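Local structure of uncharacterized protein (4MXN) at residues V126-L134 with N142-L150; E174-D185 with I199-T210. The protein is of unknown function but probably hydrolyses glycosidic bonds of polysaccharides, as a parallel beta-helix glycosyl hydrolase. One frame throughout, in Å; residues are numbered along the deposited sequence. Where two conformers were deposited one is given.

Contact 1 (V126-L134 with N142-L150)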
loop_
_atom_site.group_PDB
_atom_site.type_symbol
_atom_site.label_atom_id
_atom_site.label_comp_id
_atom_site.label_asym_id
_atom_site.label_seq_id
_atom_site.Cartn_x
_atom_site.Cartn_y
_atom_site.Cartn_z
ATOM N N VAL A 126 -6.513 -0.552 -13.942
ATOM C CA VAL A 126 -6.588 0.703 -13.163
ATOM C C VAL A 126 -6.045 1.872 -14.018
ATOM O O VAL A 126 -6.692 2.926 -14.101
ATOM C CB VAL A 126 -5.865 0.581 -11.791
ATOM C CG1 VAL A 126 -5.663 1.951 -11.141
ATOM C CG2 VAL A 126 -6.623 -0.349 -10.846
ATOM N N ARG A 127 -4.871 1.687 -14.659
ATOM C CA ARG A 127 -4.273 2.740 -15.508
ATOM C C ARG A 127 -5.139 3.043 -16.745
ATOM O O ARG A 127 -5.201 4.200 -17.160
ATOM C CB ARG A 127 -2.843 2.383 -15.929
ATOM C CG ARG A 127 -1.868 2.428 -14.746
ATOM C CD ARG A 127 -0.454 1.991 -15.118
ATOM N NE ARG A 127 0.219 2.969 -15.956
ATOM C CZ ARG A 127 0.961 3.966 -15.506
ATOM N NH1 ARG A 127 1.115 4.151 -14.199
ATOM N NH2 ARG A 127 1.530 4.807 -16.353
ATOM N N ALA A 128 -5.835 2.029 -17.298
ATOM C CA ALA A 128 -6.720 2.227 -18.468
ATOM C C ALA A 128 -7.915 3.102 -18.080
ATOM O O ALA A 128 -8.373 3.909 -18.890
ATOM C CB ALA A 128 -7.193 0.884 -19.016
ATOM N N SER A 129 -8.409 2.948 -16.826
ATOM C CA SER A 129 -9.494 3.761 -16.286
ATOM C C SER A 129 -9.027 5.229 -16.195
ATOM O O SER A 129 -9.742 6.137 -16.642
ATOM C CB SER A 129 -9.948 3.216 -14.932
ATOM O OG SER A 129 -10.879 4.085 -14.324
ATOM N N VAL A 130 -7.808 5.448 -15.673
ATOM C CA VAL A 130 -7.198 6.782 -15.570
ATOM C C VAL A 130 -7.072 7.392 -16.984
ATOM O O VAL A 130 -7.521 8.525 -17.191
ATOM C CB VAL A 130 -5.821 6.775 -14.850
ATOM C CG1 VAL A 130 -5.181 8.173 -14.855
ATOM C CG2 VAL A 130 -5.913 6.210 -13.428
ATOM N N GLU A 131 -6.460 6.617 -17.936
ATOM C CA GLU A 131 -6.225 7.008 -19.336
ATOM C C GLU A 131 -7.514 7.512 -19.991
ATOM O O GLU A 131 -7.505 8.565 -20.620
ATOM C CB GLU A 131 -5.674 5.819 -20.151
ATOM C CG GLU A 131 -4.192 5.513 -19.973
ATOM C CD GLU A 131 -3.765 4.094 -20.317
ATOM O OE1 GLU A 131 -4.190 3.578 -21.376
ATOM O OE2 GLU A 131 -2.996 3.496 -19.529
ATOM N N GLU A 132 -8.618 6.750 -19.836
ATOM C CA GLU A 132 -9.928 7.050 -20.407
ATOM C C GLU A 132 -10.454 8.409 -19.932
ATOM O O GLU A 132 -10.945 9.185 -20.754
ATOM C CB GLU A 132 -10.938 5.948 -20.064
ATOM C CG GLU A 132 -10.815 4.725 -20.956
ATOM C CD GLU A 132 -11.436 3.455 -20.412
ATOM O OE1 GLU A 132 -12.416 3.549 -19.635
ATOM O OE2 GLU A 132 -10.952 2.358 -20.780
ATOM N N GLN A 133 -10.338 8.704 -18.622
ATOM C CA GLN A 133 -10.845 9.961 -18.081
ATOM C C GLN A 133 -9.977 11.134 -18.530
ATOM O O GLN A 133 -10.535 12.186 -18.835
ATOM C CB GLN A 133 -11.022 9.895 -16.555
ATOM C CG GLN A 133 -12.097 8.883 -16.136
ATOM C CD GLN A 133 -13.427 9.171 -16.771
ATOM O OE1 GLN A 133 -14.012 10.250 -16.590
ATOM N NE2 GLN A 133 -13.890 8.241 -17.599
ATOM N N LEU A 134 -8.634 10.933 -18.656
ATOM C CA LEU A 134 -7.723 11.962 -19.192
ATOM C C LEU A 134 -8.051 12.297 -20.651
ATOM O O LEU A 134 -8.104 13.479 -21.008
ATOM C CB LEU A 134 -6.245 11.521 -19.109
ATOM C CG LEU A 134 -5.583 11.535 -17.751
ATOM C CD1 LEU A 134 -4.229 10.812 -17.813
ATOM C CD2 LEU A 134 -5.414 12.958 -17.222
ATOM N N ASN A 142 -1.189 13.597 -16.237
ATOM C CA ASN A 142 -0.632 12.335 -16.720
ATOM C C ASN A 142 -1.208 11.212 -15.885
ATOM O O ASN A 142 -1.734 11.473 -14.795
ATOM C CB ASN A 142 0.897 12.343 -16.622
ATOM C CG ASN A 142 1.541 13.450 -17.411
ATOM O OD1 ASN A 142 1.711 13.358 -18.633
ATOM N ND2 ASN A 142 1.878 14.535 -16.723
ATOM N N VAL A 143 -1.089 9.967 -16.369
ATOM C CA VAL A 143 -1.600 8.792 -15.662
ATOM C C VAL A 143 -0.962 8.709 -14.254
ATOM O O VAL A 143 -1.679 8.440 -13.286
ATOM C CB VAL A 143 -1.416 7.484 -16.489
ATOM C CG1 VAL A 143 -1.831 6.247 -15.688
ATOM C CG2 VAL A 143 -2.211 7.551 -17.786
ATOM N N SER A 144 0.349 9.043 -14.135
ATOM C CA SER A 144 1.106 9.014 -12.870
ATOM C C SER A 144 0.501 9.910 -11.774
ATOM O O SER A 144 0.646 9.597 -10.591
ATOM C CB SER A 144 2.569 9.401 -13.097
ATOM O OG SER A 144 2.712 10.719 -13.604
ATOM N N ASP A 145 -0.199 10.989 -12.156
ATOM C CA ASP A 145 -0.835 11.900 -11.199
ATOM C C ASP A 145 -2.030 11.242 -10.480
ATOM O O ASP A 145 -2.353 11.634 -9.356
ATOM C CB ASP A 145 -1.305 13.194 -11.918
ATOM C CG ASP A 145 -0.227 13.997 -12.620
ATOM O OD1 ASP A 145 0.912 14.014 -12.133
ATOM O OD2 ASP A 145 -0.534 14.622 -13.654
ATOM N N TYR A 146 -2.675 10.237 -11.113
ATOM C CA TYR A 146 -3.876 9.600 -10.570
ATOM C C TYR A 146 -3.727 8.117 -10.216
ATOM O O TYR A 146 -4.501 7.596 -9.402
ATOM C CB TYR A 146 -5.023 9.754 -11.594
ATOM C CG TYR A 146 -5.342 11.202 -11.882
ATOM C CD1 TYR A 146 -6.252 11.904 -11.099
ATOM C CD2 TYR A 146 -4.703 11.887 -12.914
ATOM C CE1 TYR A 146 -6.513 13.253 -11.329
ATOM C CE2 TYR A 146 -4.949 13.239 -13.146
ATOM C CZ TYR A 146 -5.861 13.916 -12.356
ATOM O OH TYR A 146 -6.129 15.238 -12.606
ATOM N N ALA A 147 -2.797 7.417 -10.869
ATOM C CA ALA A 147 -2.609 5.987 -10.622
ATOM C C ALA A 147 -2.123 5.771 -9.174
ATOM O O ALA A 147 -1.169 6.429 -8.741
ATOM C CB ALA A 147 -1.633 5.409 -11.632
ATOM N N PRO A 148 -2.828 4.930 -8.383
ATOM C CA PRO A 148 -2.443 4.781 -6.988
ATOM C C PRO A 148 -1.273 3.850 -6.761
ATOM O O PRO A 148 -1.071 2.858 -7.467
ATOM C CB PRO A 148 -3.704 4.190 -6.339
ATOM C CG PRO A 148 -4.344 3.398 -7.415
ATOM C CD PRO A 148 -4.047 4.147 -8.689
ATOM N N ALA A 149 -0.539 4.143 -5.698
ATOM C CA ALA A 149 0.483 3.263 -5.174
ATOM C C ALA A 149 -0.242 2.143 -4.418
ATOM O O ALA A 149 -1.461 2.225 -4.224
ATOM C CB ALA A 149 1.401 4.046 -4.233
ATOM N N LEU A 150 0.467 1.096 -3.993
ATOM C CA LEU A 150 -0.214 0.075 -3.185
ATOM C C LEU A 150 -0.286 0.561 -1.741
ATOM O O LEU A 150 -1.344 0.462 -1.121
ATOM C CB LEU A 150 0.456 -1.295 -3.294
ATOM C CG LEU A 150 0.388 -1.933 -4.669
ATOM C CD1 LEU A 150 1.281 -3.138 -4.753
ATOM C CD2 LEU A 150 -1.009 -2.350 -5.040
#
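Val-143 presses into the side of helix 123-136 in a knobs-into-holes fit, its side chain lodged among Arg-127, Val-130, Glu-131 and Leu-134. The two segments form a helical excursion from the parallel beta-helix, in which the long helix packs on the weakly bonded helical turn 143-146, after which the chain returns to the coil through Ala-147 and Pro-148.

The contact is carried by apolar groups. Val-143 divides its two methyls: CG1, anti to the backbone N (chi1 175°), turns to Arg-127 and Val-130, whereas CG2 lies 3.6 Å from Glu-131 CG and also meets Leu-134 CD1. Deeper in, Val-130 CG1 approaches Tyr-146 CB at 3.6 Å and the CA of Val-143. Leu-134 straddles the start of the short helix, CD1 lying 3.6 Å from Val-143 N while CD2 comes obliquely to Tyr-146 CE2. At the other end Val-126 CG1 reaches the ring carbon CD of Pro-148, 3.7 Å away.

Polar groups work around this apolar seam. Asn-142 N donates to Asp-145 OD2 at 2.9 Å, from 47° out of the carboxylate plane, tying the start of the turn to the Asp-145 side chain. Val-143 O receives both Tyr-146 N and Ala-147 N. Tyr-146 OH bonds to Glu-140 O, within the connection between the helices.

Arg-127 does both jobs. Its NH1 bonds to Ala-170 O, linking the excursion to the coil beyond, and its chain, bent at chi3 (71°), brings the guanidinium across Val-143, whose CG1 sits over the centre of one face, 3.6 Å from CZ.

Contact 2 (E174-D185 with I199-T210); sequences EIYKDCHNVTVD and ISISGCDGVKMT
The Tyr-176 ring has Ile-199 CG2 and Ile-201 CG1 at its edge near the ring plane, both 4.2 Å from CD2, with the selenomethionine methyl of Met-209 placed obliquely. Glu-174 OE1 lies at the ring edge in the ring plane, and the hydroxyl donates to its anti lone pair at 2.7 Å. On the outer face, the His-180 ring and Asp-205 carboxylate cross obliquely, planes 63° apart; the carboxylate is held instead by a salt bridge from OD2 to Arg-228 and a hydrogen bond from OD1 to Asn-229.

These are stacked rungs of two successive coils of a parallel beta-helix, 174-177 on 199-202 and 182-185 on 205-210, with paired strand axes 4.7 Å apart. Like positions stack inside: Glu-174 lies alongside Ile-199, and Val-184 CG2 packs 3.7 Å from Met-209 CE. Replacing Glu-174 by alanine removes the carboxylate, which would probably leave the buried Tyr-176 hydroxyl without this acceptor and open a gap beside Ile-199.

Backbone bonds run in a parallel ladder through both strand pairs and continue round the corner, where Asp-205 N donates to Cys-179 O; Cys-179 N makes a weak bond to Cys-204 SG. On the outer face waters tie the coils: one links Tyr-176 O with the Ser-200 and Ser-202 hydroxyls, and another bridges Lys-177, Asp-178 and Ser-202. A third donates to Asp-185 OD1 and Lys-208 O and accepts from Thr-210 OG1 at 2.7 Å.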
loop_
_atom_site.group_PDB
_atom_site.type_symbol
_atom_site.label_atom_id
_atom_site.label_comp_id
_atom_site.label_asym_id
_atom_site.label_seq_id
_atom_site.Cartn_x
_atom_site.Cartn_y
_atom_site.Cartn_z
ATOM N N GLU A 174 5.378 1.144 -2.937
ATOM C CA GLU A 174 5.450 1.744 -1.602
ATOM C C GLU A 174 5.992 3.133 -1.649
ATOM O O GLU A 174 7.037 3.354 -2.261
ATOM C CB GLU A 174 6.389 0.929 -0.688
ATOM C CG GLU A 174 6.065 -0.527 -0.417
ATOM C CD GLU A 174 7.253 -1.301 0.142
ATOM O OE1 GLU A 174 7.651 -1.043 1.299
ATOM O OE2 GLU A 174 7.815 -2.141 -0.593
ATOM N N ILE A 175 5.356 4.059 -0.930
ATOM C CA ILE A 175 5.831 5.449 -0.844
ATOM C C ILE A 175 5.934 5.827 0.619
ATOM O O ILE A 175 4.957 5.672 1.357
ATOM C CB ILE A 175 4.935 6.449 -1.628
ATOM C CG1 ILE A 175 4.892 6.128 -3.155
ATOM C CG2 ILE A 175 5.405 7.920 -1.378
ATOM C CD1 ILE A 175 3.850 6.915 -3.896
ATOM N N TYR A 176 7.122 6.282 1.049
ATOM C CA TYR A 176 7.365 6.741 2.422
ATOM C C TYR A 176 7.884 8.151 2.319
ATOM O O TYR A 176 8.938 8.391 1.711
ATOM C CB TYR A 176 8.327 5.806 3.199
ATOM C CG TYR A 176 7.853 4.370 3.212
ATOM C CD1 TYR A 176 6.798 3.969 4.032
ATOM C CD2 TYR A 176 8.430 3.418 2.378
ATOM C CE1 TYR A 176 6.321 2.656 4.006
ATOM C CE2 TYR A 176 7.963 2.102 2.348
ATOM C CZ TYR A 176 6.915 1.726 3.172
ATOM O OH TYR A 176 6.442 0.439 3.136
ATOM N N LYS A 177 7.084 9.101 2.813
ATOM C CA LYS A 177 7.405 10.513 2.743
ATOM C C LYS A 177 7.306 11.145 4.121
ATOM O O LYS A 177 6.250 11.058 4.742
ATOM C CB LYS A 177 6.457 11.225 1.750
ATOM C CG LYS A 177 6.767 12.704 1.578
ATOM C CD LYS A 177 5.925 13.360 0.493
ATOM C CE LYS A 177 6.154 14.859 0.439
ATOM N NZ LYS A 177 7.554 15.225 0.086
ATOM N N ASP A 178 8.409 11.781 4.597
ATOM C CA ASP A 178 8.504 12.511 5.878
ATOM C C ASP A 178 8.025 11.655 7.058
ATOM O O ASP A 178 7.350 12.155 7.952
ATOM C CB ASP A 178 7.703 13.834 5.817
ATOM C CG ASP A 178 8.060 14.748 4.658
ATOM O OD1 ASP A 178 9.249 14.777 4.267
ATOM O OD2 ASP A 178 7.155 15.454 4.160
ATOM N N CYS A 179 8.372 10.366 7.051
ATOM C CA CYS A 179 7.991 9.436 8.105
ATOM C C CYS A 179 9.138 9.241 9.100
ATOM O O CYS A 179 10.307 9.449 8.764
ATOM C CB CYS A 179 7.553 8.097 7.517
ATOM S SG CYS A 179 6.010 8.154 6.581
ATOM N N HIS A 180 8.787 8.838 10.332
ATOM C CA HIS A 180 9.731 8.551 11.412
ATOM C C HIS A 180 9.516 7.129 11.893
ATOM O O HIS A 180 8.374 6.750 12.127
ATOM C CB HIS A 180 9.544 9.514 12.611
ATOM C CG HIS A 180 9.964 10.931 12.381
ATOM N ND1 HIS A 180 9.060 11.892 11.956
ATOM C CD2 HIS A 180 11.148 11.533 12.635
ATOM C CE1 HIS A 180 9.732 13.031 11.936
ATOM N NE2 HIS A 180 10.996 12.858 12.310
ATOM N N ASN A 181 10.598 6.384 12.125
ATOM C CA ASN A 181 10.580 5.030 12.691
ATOM C C ASN A 181 9.693 4.087 11.874
ATOM O O ASN A 181 8.626 3.659 12.326
ATOM C CB ASN A 181 10.171 5.042 14.187
ATOM C CG ASN A 181 10.319 3.698 14.875
ATOM O OD1 ASN A 181 11.052 2.821 14.428
ATOM N ND2 ASN A 181 9.597 3.490 15.962
ATOM N N VAL A 182 10.127 3.812 10.651
ATOM C CA VAL A 182 9.436 2.900 9.735
ATOM C C VAL A 182 10.220 1.595 9.688
ATOM O O VAL A 182 11.450 1.628 9.622
ATOM C CB VAL A 182 9.278 3.515 8.312
ATOM C CG1 VAL A 182 8.634 2.525 7.329
ATOM C CG2 VAL A 182 8.493 4.820 8.357
ATOM N N THR A 183 9.511 0.449 9.740
ATOM C CA THR A 183 10.129 -0.872 9.571
ATOM C C THR A 183 9.369 -1.581 8.466
ATOM O O THR A 183 8.146 -1.513 8.429
ATOM C CB THR A 183 10.181 -1.698 10.874
ATOM O OG1 THR A 183 8.861 -1.982 11.323
ATOM C CG2 THR A 183 11.039 -1.045 11.990
ATOM N N VAL A 184 10.094 -2.203 7.528
ATOM C CA VAL A 184 9.527 -2.982 6.401
ATOM C C VAL A 184 10.238 -4.327 6.431
ATOM O O VAL A 184 11.432 -4.393 6.136
ATOM C CB VAL A 184 9.650 -2.257 5.029
ATOM C CG1 VAL A 184 8.901 -3.016 3.946
ATOM C CG2 VAL A 184 9.155 -0.810 5.107
ATOM N N ASP A 185 9.537 -5.380 6.858
ATOM C CA ASP A 185 10.141 -6.693 7.071
ATOM C C ASP A 185 9.484 -7.818 6.284
ATOM O O ASP A 185 8.274 -7.962 6.352
ATOM C CB ASP A 185 10.068 -7.043 8.574
ATOM C CG ASP A 185 11.083 -6.327 9.432
ATOM O OD1 ASP A 185 10.800 -5.200 9.864
ATOM O OD2 ASP A 185 12.165 -6.904 9.674
ATOM N N ILE A 199 9.841 1.232 -4.590
ATOM C CA ILE A 199 9.827 2.063 -3.372
ATOM C C ILE A 199 10.350 3.454 -3.641
ATOM O O ILE A 199 11.430 3.608 -4.206
ATOM C CB ILE A 199 10.641 1.393 -2.226
ATOM C CG1 ILE A 199 9.982 0.074 -1.796
ATOM C CG2 ILE A 199 10.769 2.326 -0.978
ATOM C CD1 ILE A 199 10.861 -0.773 -1.226
ATOM N N SER A 200 9.599 4.461 -3.151
ATOM C CA SER A 200 9.934 5.871 -3.185
ATOM C C SER A 200 10.103 6.345 -1.735
ATOM O O SER A 200 9.180 6.161 -0.928
ATOM C CB SER A 200 8.868 6.667 -3.930
ATOM O OG SER A 200 9.210 8.043 -3.967
ATOM N N ILE A 201 11.297 6.889 -1.386
ATOM C CA ILE A 201 11.585 7.370 -0.023
ATOM C C ILE A 201 12.097 8.814 -0.111
ATOM O O ILE A 201 12.986 9.120 -0.923
ATOM C CB ILE A 201 12.578 6.446 0.773
ATOM C CG1 ILE A 201 12.057 4.989 0.897
ATOM C CG2 ILE A 201 12.881 7.012 2.175
ATOM C CD1 ILE A 201 13.069 3.930 1.445
ATOM N N SER A 202 11.536 9.694 0.720
ATOM C CA SER A 202 11.950 11.099 0.804
ATOM C C SER A 202 11.687 11.629 2.204
ATOM O O SER A 202 10.647 11.310 2.789
ATOM C CB SER A 202 11.244 11.961 -0.242
ATOM O OG SER A 202 9.856 12.092 0.008
ATOM N N GLY A 203 12.637 12.422 2.708
ATOM C CA GLY A 203 12.597 13.083 4.007
ATOM C C GLY A 203 12.292 12.227 5.225
ATOM O O GLY A 203 11.773 12.747 6.213
ATOM N N CYS A 204 12.612 10.925 5.179
ATOM C CA CYS A 204 12.334 10.036 6.306
ATOM C C CYS A 204 13.464 10.063 7.335
ATOM O O CYS A 204 14.608 10.424 7.029
ATOM C CB CYS A 204 12.071 8.613 5.825
ATOM S SG CYS A 204 10.542 8.411 4.884
ATOM N N ASP A 205 13.136 9.678 8.572
ATOM C CA ASP A 205 14.127 9.572 9.630
ATOM C C ASP A 205 13.899 8.247 10.343
ATOM O O ASP A 205 12.975 8.116 11.145
ATOM C CB ASP A 205 14.086 10.779 10.601
ATOM C CG ASP A 205 15.024 10.688 11.800
ATOM O OD1 ASP A 205 15.929 9.807 11.799
ATOM O OD2 ASP A 205 14.827 11.452 12.759
ATOM N N GLY A 206 14.770 7.287 10.060
ATOM C CA GLY A 206 14.711 5.963 10.668
ATOM C C GLY A 206 13.829 5.051 9.840
ATOM O O GLY A 206 12.603 5.039 9.999
ATOM N N VAL A 207 14.439 4.361 8.872
ATOM C CA VAL A 207 13.752 3.395 8.010
ATOM C C VAL A 207 14.604 2.149 8.008
ATOM O O VAL A 207 15.752 2.185 7.543
ATOM C CB VAL A 207 13.408 3.899 6.578
ATOM C CG1 VAL A 207 12.684 2.816 5.768
ATOM C CG2 VAL A 207 12.566 5.179 6.626
ATOM N N LYS A 208 14.060 1.056 8.570
ATOM C CA LYS A 208 14.782 -0.205 8.618
ATOM C C LYS A 208 14.068 -1.202 7.737
ATOM O O LYS A 208 12.951 -1.619 8.059
ATOM C CB LYS A 208 14.946 -0.732 10.059
ATOM C CG LYS A 208 15.829 0.115 10.959
ATOM C CD LYS A 208 16.217 -0.694 12.193
ATOM C CE LYS A 208 17.053 0.077 13.174
ATOM N NZ LYS A 208 17.752 -0.836 14.125
HETATM N N MSE A 209 14.715 -1.588 6.631
HETATM C CA MSE A 209 14.155 -2.550 5.684
HETATM C C MSE A 209 14.970 -3.839 5.756
HETATM O O MSE A 209 16.187 -3.797 5.551
HETATM C CB MSE A 209 14.129 -1.967 4.262
HETATM C CG MSE A 209 13.177 -2.706 3.347
HETATM SE SE MSE A 209 12.717 -1.781 1.700
HETATM C CE MSE A 209 11.697 -0.295 2.418
ATOM N N THR A 210 14.304 -4.973 6.092
ATOM C CA THR A 210 14.965 -6.269 6.273
ATOM C C THR A 210 14.235 -7.406 5.557
ATOM O O THR A 210 13.007 -7.493 5.623
ATOM C CB THR A 210 15.053 -6.561 7.785
ATOM O OG1 THR A 210 15.543 -5.397 8.443
ATOM C CG2 THR A 210 15.958 -7.758 8.129
HETATM O O HOH W 1 8.685 9.407 -1.234
HETATM O O HOH W 2 9.918 14.681 1.625
HETATM O O HOH W 3 13.405 -4.103 9.494
#

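Contact 2 belongs to the beta-helix itself, whereas contact 1 lies in a helical excursion projecting from it; their centres are about 24 Å apart. The difference in place shows in the chemistry: the excursion joins its two elements by apolar packing with no backbone bonding between them, while the coils are joined by a backbone ladder along both strand pairs, with a largely apolar interior that also encloses a carboxylate-hydroxyl pair, and a hydrated outer face. Each is only partly buried, and the coil contact covers about twice the surface, 984 against 450 Å². The chain passes from one to the other: beyond Pro-148 it enters strand 151-154, neighbour of 174-177, and Ala-149 CB already packs 3.8 Å from Ile-175 CD1.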